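Local coordinates for protein DNA polymerase III subunit delta (Bacillus subtilis, PDB 3ZH9) that probably opens the ring-shaped beta subunit dimer as part of the ATP-hydrolysing complex that loads it onto primed DNA for replication, at residues M252-L263 with L304-D315. Sequence-based numbering, arbitrary orientation.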
# COMPACT_ATOMS: atom_id res chain seq x y z
N MET A 252 9.97 20.17 -4.79
CA MET A 252 8.90 21.13 -4.56
C MET A 252 7.54 20.45 -4.66
O MET A 252 6.65 20.70 -3.83
CB MET A 252 9.02 22.26 -5.59
CG MET A 252 7.83 23.22 -5.60
SD MET A 252 7.43 23.74 -7.28
CE MET A 252 6.87 22.19 -7.99
N ALA A 253 7.39 19.59 -5.66
CA ALA A 253 6.15 18.85 -5.85
C ALA A 253 5.82 18.01 -4.63
O ALA A 253 4.69 18.02 -4.15
CB ALA A 253 6.25 17.97 -7.10
N LEU A 254 6.80 17.28 -4.11
CA LEU A 254 6.60 16.48 -2.90
C LEU A 254 6.26 17.34 -1.66
O LEU A 254 5.43 16.96 -0.84
CB LEU A 254 7.82 15.62 -2.61
CG LEU A 254 8.23 14.64 -3.73
CD1 LEU A 254 9.52 13.90 -3.37
CD2 LEU A 254 7.12 13.66 -4.08
N ILE A 255 6.94 18.48 -1.51
CA ILE A 255 6.63 19.41 -0.45
C ILE A 255 5.17 19.84 -0.63
O ILE A 255 4.37 19.78 0.30
CB ILE A 255 7.58 20.62 -0.48
CG1 ILE A 255 9.00 20.18 -0.12
CG2 ILE A 255 7.09 21.72 0.48
CD1 ILE A 255 10.08 21.23 -0.41
N SER A 256 4.83 20.22 -1.85
CA SER A 256 3.46 20.60 -2.19
C SER A 256 2.45 19.50 -1.84
O SER A 256 1.43 19.78 -1.22
CB SER A 256 3.37 20.99 -3.67
OG SER A 256 2.07 21.43 -4.00
N ASN A 257 2.72 18.26 -2.24
CA ASN A 257 1.82 17.16 -1.93
C ASN A 257 1.59 16.99 -0.41
O ASN A 257 0.50 16.63 0.04
CB ASN A 257 2.36 15.83 -2.49
CG ASN A 257 2.49 15.83 -4.02
OD1 ASN A 257 1.77 16.54 -4.72
ND2 ASN A 257 3.41 15.01 -4.52
N GLN A 258 2.64 17.20 0.38
CA GLN A 258 2.52 17.03 1.82
C GLN A 258 1.71 18.17 2.43
O GLN A 258 0.89 17.94 3.33
CB GLN A 258 3.88 16.90 2.49
CG GLN A 258 3.83 16.70 4.02
CD GLN A 258 3.16 15.40 4.47
OE1 GLN A 258 2.81 14.54 3.65
NE2 GLN A 258 2.98 15.24 5.78
N PHE A 259 1.93 19.38 1.95
CA PHE A 259 1.20 20.52 2.50
C PHE A 259 -0.27 20.46 2.14
O PHE A 259 -1.11 20.77 2.96
CB PHE A 259 1.83 21.86 2.09
CG PHE A 259 2.91 22.31 3.03
CD1 PHE A 259 2.60 22.66 4.33
CD2 PHE A 259 4.23 22.36 2.63
CE1 PHE A 259 3.59 23.06 5.23
CE2 PHE A 259 5.23 22.78 3.52
CZ PHE A 259 4.90 23.11 4.83
N ARG A 260 -0.58 20.02 0.92
CA ARG A 260 -1.97 19.77 0.56
C ARG A 260 -2.59 18.71 1.46
O ARG A 260 -3.72 18.87 1.91
CB ARG A 260 -2.11 19.40 -0.92
CG ARG A 260 -1.95 20.62 -1.86
CD ARG A 260 -2.39 20.31 -3.29
NE ARG A 260 -1.62 19.22 -3.85
CZ ARG A 260 -0.63 19.38 -4.72
NH1 ARG A 260 -0.32 20.60 -5.15
NH2 ARG A 260 0.04 18.33 -5.17
N LEU A 261 -1.85 17.64 1.72
CA LEU A 261 -2.32 16.60 2.63
C LEU A 261 -2.58 17.12 4.05
O LEU A 261 -3.57 16.74 4.68
CB LEU A 261 -1.31 15.46 2.70
CG LEU A 261 -1.71 14.28 3.58
CD1 LEU A 261 -3.06 13.69 3.17
CD2 LEU A 261 -0.60 13.22 3.56
N ILE A 262 -1.67 17.95 4.56
CA ILE A 262 -1.86 18.50 5.90
C ILE A 262 -3.13 19.34 5.97
O ILE A 262 -3.95 19.20 6.87
CB ILE A 262 -0.64 19.36 6.31
CG1 ILE A 262 0.58 18.45 6.51
CG2 ILE A 262 -0.91 20.11 7.61
CD1 ILE A 262 1.88 19.20 6.45
N LEU A 263 -3.32 20.20 4.98
CA LEU A 263 -4.53 21.04 4.94
C LEU A 263 -5.81 20.18 4.92
O LEU A 263 -6.73 20.42 5.69
CB LEU A 263 -4.49 21.98 3.72
CG LEU A 263 -5.71 22.92 3.63
CD1 LEU A 263 -5.54 24.09 4.61
CD2 LEU A 263 -5.89 23.41 2.24
N LEU A 304 -1.31 27.44 6.08
CA LEU A 304 -1.31 26.35 5.11
C LEU A 304 -1.78 26.84 3.75
O LEU A 304 -1.21 26.49 2.73
CB LEU A 304 -2.18 25.20 5.62
CG LEU A 304 -1.57 24.44 6.81
CD1 LEU A 304 -2.57 23.49 7.46
CD2 LEU A 304 -0.27 23.69 6.39
N ARG A 305 -2.82 27.67 3.73
CA ARG A 305 -3.31 28.25 2.50
C ARG A 305 -2.27 29.13 1.82
O ARG A 305 -2.12 29.08 0.61
CB ARG A 305 -4.58 29.07 2.75
CG ARG A 305 -5.80 28.22 3.05
CD ARG A 305 -6.92 29.08 3.63
NE ARG A 305 -8.16 28.34 3.84
CZ ARG A 305 -9.20 28.81 4.51
NH1 ARG A 305 -9.13 30.01 5.08
NH2 ARG A 305 -10.31 28.09 4.65
N LEU A 306 -1.56 29.94 2.60
CA LEU A 306 -0.47 30.77 2.08
C LEU A 306 0.65 29.90 1.53
O LEU A 306 1.14 30.13 0.42
CB LEU A 306 0.10 31.66 3.20
CG LEU A 306 -0.94 32.61 3.81
CD1 LEU A 306 -0.40 33.33 5.05
CD2 LEU A 306 -1.44 33.61 2.76
N ILE A 307 1.04 28.89 2.31
CA ILE A 307 2.15 28.04 1.91
C ILE A 307 1.81 27.34 0.60
O ILE A 307 2.60 27.31 -0.33
CB ILE A 307 2.52 27.02 3.02
CG1 ILE A 307 3.25 27.75 4.16
CG2 ILE A 307 3.41 25.91 2.46
CD1 ILE A 307 3.31 26.96 5.49
N ILE A 308 0.60 26.82 0.53
CA ILE A 308 0.14 26.14 -0.67
C ILE A 308 0.19 27.07 -1.90
O ILE A 308 0.70 26.67 -2.94
CB ILE A 308 -1.27 25.53 -0.46
CG1 ILE A 308 -1.15 24.28 0.42
CG2 ILE A 308 -1.93 25.19 -1.80
CD1 ILE A 308 -2.43 23.88 1.11
N GLU A 309 -0.33 28.29 -1.78
CA GLU A 309 -0.31 29.22 -2.91
C GLU A 309 1.13 29.61 -3.29
O GLU A 309 1.47 29.65 -4.46
CB GLU A 309 -1.18 30.45 -2.62
CG GLU A 309 -1.09 31.55 -3.70
CD GLU A 309 -1.54 31.10 -5.08
OE1 GLU A 309 -2.10 29.99 -5.20
OE2 GLU A 309 -1.35 31.86 -6.05
N GLN A 310 1.98 29.87 -2.29
CA GLN A 310 3.40 30.10 -2.55
C GLN A 310 3.99 28.97 -3.39
O GLN A 310 4.77 29.21 -4.32
CB GLN A 310 4.18 30.22 -1.24
CG GLN A 310 3.98 31.53 -0.51
CD GLN A 310 4.64 31.53 0.86
OE1 GLN A 310 5.04 30.49 1.38
NE2 GLN A 310 4.76 32.71 1.46
N LEU A 311 3.62 27.73 -3.08
CA LEU A 311 4.16 26.61 -3.83
C LEU A 311 3.62 26.51 -5.25
O LEU A 311 4.33 26.09 -6.15
CB LEU A 311 3.98 25.28 -3.09
CG LEU A 311 4.86 25.13 -1.84
CD1 LEU A 311 4.30 24.06 -0.90
CD2 LEU A 311 6.31 24.83 -2.22
N ALA A 312 2.36 26.90 -5.47
CA ALA A 312 1.79 26.89 -6.82
C ALA A 312 2.49 27.95 -7.66
O ALA A 312 2.79 27.72 -8.84
CB ALA A 312 0.28 27.14 -6.79
N VAL A 313 2.74 29.10 -7.06
CA VAL A 313 3.47 30.15 -7.75
C VAL A 313 4.86 29.65 -8.12
O VAL A 313 5.32 29.84 -9.24
CB VAL A 313 3.58 31.46 -6.93
CG1 VAL A 313 4.52 32.45 -7.63
CG2 VAL A 313 2.20 32.09 -6.74
N MET A 314 5.54 28.99 -7.18
CA MET A 314 6.89 28.50 -7.45
C MET A 314 6.88 27.47 -8.57
O MET A 314 7.79 27.44 -9.41
CB MET A 314 7.50 27.88 -6.20
CG MET A 314 8.91 27.36 -6.42
SD MET A 314 9.51 26.52 -4.94
CE MET A 314 9.36 27.85 -3.76
N ASP A 315 5.86 26.63 -8.58
CA ASP A 315 5.73 25.62 -9.63
C ASP A 315 5.69 26.30 -11.00
O ASP A 315 6.30 25.84 -11.95
CB ASP A 315 4.49 24.76 -9.42
CG ASP A 315 4.29 23.75 -10.52
OD1 ASP A 315 5.00 22.72 -10.52
OD2 ASP A 315 3.44 23.98 -11.40
O HOH W 1 0.51 24.16 -4.05
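The CA atoms of S256 and L311, F259 and I308, and L263 and L304 lie nearest each other where two helices of the all-helical C-terminal domain of delta run nearly antiparallel (153°), their axes approaching to 9.7 Å. The packing is knobs-into-holes: the F259 ring enters the hole formed by L304, I307, I308 and L311, while L311 fits among M252, I255, S256 and F259. With chi1 at -74°, I307 holds CG2 anti to its backbone N, which brings it over the centre of the F259 ring, a CH-pi contact of 3.5 Å to the centroid, 8° off the normal. At the ring's edge L304 CD2 lies 3.7 Å from F259 CD1, and F299 adds an edge-to-face ring contact. Losing the F259 ring to an alanine here is likely to open a gap between the helices and leave I307 CG2 without its aromatic face. Towards one end, L263 CD2 touches I308 CD1 at 3.7 Å; towards the other, the M252 and M314 side chains run alongside one another in opposite directions, M252 CG 3.8 Å from M314 SD. F332 of helix 325-338 packs on L311 and M314. One water bridges the segments, donating to I308 O at 2.8 Å and hydrogen-bonded to S256 OG at 3.1 Å.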